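Local coordinates for carbohydrate binding module family 33 and 10 domain protein (Teredinibacter turnerae, PDB 6RW7) that is an AA10 lytic polysaccharide monooxygenase, a copper enzyme that probably binds cellulose and cleaves its chains oxidatively, at residues E73-P77 and A78-T82. Residues are numbered along the deposited sequence; the frame is centred on the assembly and turned at random.
Sequences ETWNP and APYDT
Pro-79 presses the CD corner of its ring against one face of the Trp-75 indole, a local example of proline-aromatic packing between residues four apart in one continuous loop. CD of Pro-79 lies 3.5 Å from the centroid of the six-membered ring of Trp-75 and only 10° off the ring normal, a CH-pi contact over the face, with the two side chains crossing at about a right angle. On the opposite face sits the methyl CG2 of Thr-74, offset toward the rim, so the indole is clamped between its own neighbour and the proline. Beside this sandwich the Ala-78 methyl CB comes obliquely to CZ3 of Trp-75 at 3.6 Å, and farther along, the CH2 atom of Trp-75 lies near the plane of the Tyr-80 ring, at its CE2 edge, a looser contact at 4.3 Å. The loop, which runs between strands 52-54 and 89-90 of the AA10 catalytic domain, an immunoglobulin-like beta-sandwich and one part of a longer protein, here winds into a short 3-10 turn, residues 79-81; the side chain of Trp-75 is about 9 Å from that of His-1, a ligand of copper(I). With CG lying beside its own backbone N, chi1 -67°, Asp-81 turns its carboxylate back to the start of this turn, where OD2 accepts the N-H of Ala-78 at 2.9 Å on its anti side; OD1 is taken by the backbone N-H of Gly-69. Packing is looser around Asn-76 and Pro-77, both exposed and joined by a cis peptide bond. There CB of Pro-77 stands 3.8 Å from OD2 of Asp-81, and a water links the side chains of Asn-76 and Asp-81, donating to Asn-76 OD1 at 2.9 Å and to Asp-81 OD2 at 2.8 Å.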
ATOM      1  N   GLU A  73      -2.736   6.083 -12.746  1.00 10.72           N
ATOM      2  CA  GLU A  73      -3.568   6.870 -13.677  1.00 10.74           C
ATOM      3  C   GLU A  73      -4.022   8.190 -13.071  1.00 11.18           C
ATOM      4  O   GLU A  73      -4.260   9.122 -13.848  1.00 11.80           O
ATOM      5  CB  GLU A  73      -4.791   6.053 -14.074  1.00 11.24           C
ATOM      6  CG  GLU A  73      -4.412   4.796 -14.822  1.00 12.45           C
ATOM      7  CD  GLU A  73      -5.550   4.012 -15.440  1.00 14.18           C
ATOM      8  OE1 GLU A  73      -6.664   4.562 -15.511  1.00 17.14           O
ATOM      9  OE2 GLU A  73      -5.335   2.861 -15.848  1.00 13.58           O
ATOM     10  N   THR A  74      -4.255   8.267 -11.771  1.00 11.34           N
ATOM     11  CA  THR A  74      -4.832   9.520 -11.190  1.00 10.82           C
ATOM     12  C   THR A  74      -3.810  10.658 -11.265  1.00 11.60           C
ATOM     13  O   THR A  74      -4.182  11.807 -11.638  1.00 12.56           O
ATOM     14  CB  THR A  74      -5.333   9.273  -9.759  1.00 10.96           C
ATOM     15  OG1 THR A  74      -6.189   8.128  -9.836  1.00 11.06           O
ATOM     16  CG2 THR A  74      -6.011  10.485  -9.151  1.00 11.73           C
ATOM     17  N   TRP A  75      -2.576  10.367 -10.866  1.00 11.22           N
ATOM     18  CA  TRP A  75      -1.424  11.287 -10.924  1.00 11.47           C
ATOM     19  C   TRP A  75      -0.158  10.442 -11.009  1.00 12.47           C
ATOM     20  O   TRP A  75      -0.134   9.331 -10.472  1.00 12.19           O
ATOM     21  CB  TRP A  75      -1.373  12.273  -9.748  1.00 11.34           C
ATOM     22  CG  TRP A  75      -2.380  12.128  -8.649  1.00 11.19           C
ATOM     23  CD1 TRP A  75      -3.272  13.075  -8.239  1.00 10.82           C
ATOM     24  CD2 TRP A  75      -2.557  11.005  -7.777  1.00 10.40           C
ATOM     25  NE1 TRP A  75      -3.979  12.635  -7.156  1.00 11.01           N
ATOM     26  CE2 TRP A  75      -3.577  11.359  -6.861  1.00 10.71           C
ATOM     27  CE3 TRP A  75      -1.978   9.732  -7.707  1.00 10.89           C
ATOM     28  CZ2 TRP A  75      -3.998  10.483  -5.869  1.00 10.58           C
ATOM     29  CZ3 TRP A  75      -2.417   8.863  -6.734  1.00 10.83           C
ATOM     30  CH2 TRP A  75      -3.415   9.235  -5.829  1.00 10.94           C
ATOM     31  N   ASN A  76       0.862  10.989 -11.654  1.00 12.87           N
ATOM     32  CA  ASN A  76       2.172  10.309 -11.750  1.00 13.70           C
ATOM     33  C   ASN A  76       3.223  11.405 -11.762  1.00 14.33           C
ATOM     34  O   ASN A  76       3.242  12.193 -12.709  1.00 16.38           O
ATOM     35  CB  ASN A  76       2.213   9.423 -12.986  1.00 13.74           C
ATOM     36  CG  ASN A  76       3.499   8.647 -13.088  1.00 15.48           C
ATOM     37  OD1 ASN A  76       4.097   8.351 -12.067  1.00 15.96           O
ATOM     38  ND2 ASN A  76       3.889   8.287 -14.301  1.00 16.19           N
ATOM     39  N   PRO A  77       4.061  11.574 -10.725  1.00 14.76           N
ATOM     40  CA  PRO A  77       4.079  10.727  -9.530  1.00 13.82           C
ATOM     41  C   PRO A  77       2.840  10.905  -8.651  1.00 12.57           C
ATOM     42  O   PRO A  77       2.136  11.906  -8.761  1.00 12.36           O
ATOM     43  CB  PRO A  77       5.351  11.180  -8.778  1.00 14.80           C
ATOM     44  CG  PRO A  77       5.602  12.581  -9.254  1.00 16.93           C
ATOM     45  CD  PRO A  77       5.094  12.624 -10.679  1.00 16.14           C
ATOM     46  N   ALA A  78       2.582   9.924  -7.787  1.00 11.40           N
ATOM     47  CA  ALA A  78       1.519  10.005  -6.764  1.00 11.16           C
ATOM     48  C   ALA A  78       2.015  10.854  -5.596  1.00 10.42           C
ATOM     49  O   ALA A  78       3.221  10.915  -5.305  1.00 10.17           O
ATOM     50  CB  ALA A  78       1.125   8.622  -6.278  1.00 11.80           C
ATOM     51  N   PRO A  79       1.107  11.430  -4.790  1.00 10.38           N
ATOM     52  CA  PRO A  79       1.501  11.982  -3.492  1.00 10.74           C
ATOM     53  C   PRO A  79       2.359  10.981  -2.699  1.00 10.73           C
ATOM     54  O   PRO A  79       3.281  11.343  -2.007  1.00 11.02           O
ATOM     55  CB  PRO A  79       0.139  12.231  -2.828  1.00 10.83           C
ATOM     56  CG  PRO A  79      -0.768  12.554  -3.996  1.00 11.05           C
ATOM     57  CD  PRO A  79      -0.326  11.618  -5.092  1.00 10.60           C
ATOM     58  N   TYR A  80       2.019   9.690  -2.838  1.00 10.17           N
ATOM     59  CA  TYR A  80       2.572   8.575  -2.025  1.00 10.28           C
ATOM     60  C   TYR A  80       3.963   8.178  -2.500  1.00 10.93           C
ATOM     61  O   TYR A  80       4.596   7.376  -1.798  1.00 11.58           O
ATOM     62  CB  TYR A  80       1.542   7.441  -1.983  1.00  9.95           C
ATOM     63  CG  TYR A  80       0.240   7.982  -1.441  1.00  9.60           C
ATOM     64  CD1 TYR A  80       0.149   8.385  -0.116  1.00  9.89           C
ATOM     65  CD2 TYR A  80      -0.829   8.245  -2.279  1.00  9.63           C
ATOM     66  CE1 TYR A  80      -0.985   8.997   0.382  1.00  9.24           C
ATOM     67  CE2 TYR A  80      -1.963   8.871  -1.798  1.00  9.68           C
ATOM     68  CZ  TYR A  80      -2.044   9.246  -0.471  1.00  9.76           C
ATOM     69  OH  TYR A  80      -3.163   9.864  -0.007  1.00  9.66           O
ATOM     70  N   ASP A  81       4.455   8.751  -3.598  1.00 10.97           N
ATOM     71  CA  ASP A  81       5.849   8.556  -4.069  1.00 11.19           C
ATOM     72  C   ASP A  81       6.778   9.575  -3.422  1.00 12.20           C
ATOM     73  O   ASP A  81       7.990   9.348  -3.454  1.00 12.48           O
ATOM     74  CB  ASP A  81       5.933   8.661  -5.590  1.00 11.49           C
ATOM     75  CG  ASP A  81       5.219   7.528  -6.282  1.00 11.56           C
ATOM     76  OD1 ASP A  81       5.449   6.351  -5.871  1.00 11.43           O
ATOM     77  OD2 ASP A  81       4.457   7.819  -7.228  1.00 12.04           O
ATOM     78  N   THR A  82       6.255  10.673  -2.880  1.00 11.52           N
ATOM     79  CA  THR A  82       7.072  11.789  -2.347  1.00 11.76           C
ATOM     80  C   THR A  82       8.128  11.255  -1.374  1.00 12.83           C
ATOM     81  O   THR A  82       7.786  10.647  -0.363  1.00 11.92           O
ATOM     82  CB  THR A  82       6.162  12.817  -1.668  1.00 12.40           C
ATOM     83  OG1 THR A  82       5.158  13.198  -2.616  1.00 11.85           O
ATOM     84  CG2 THR A  82       6.931  14.037  -1.219  1.00 13.19           C
TER
HETATM   85  O   HOH W   1       3.598   6.813  -9.645  1.00 12.13           O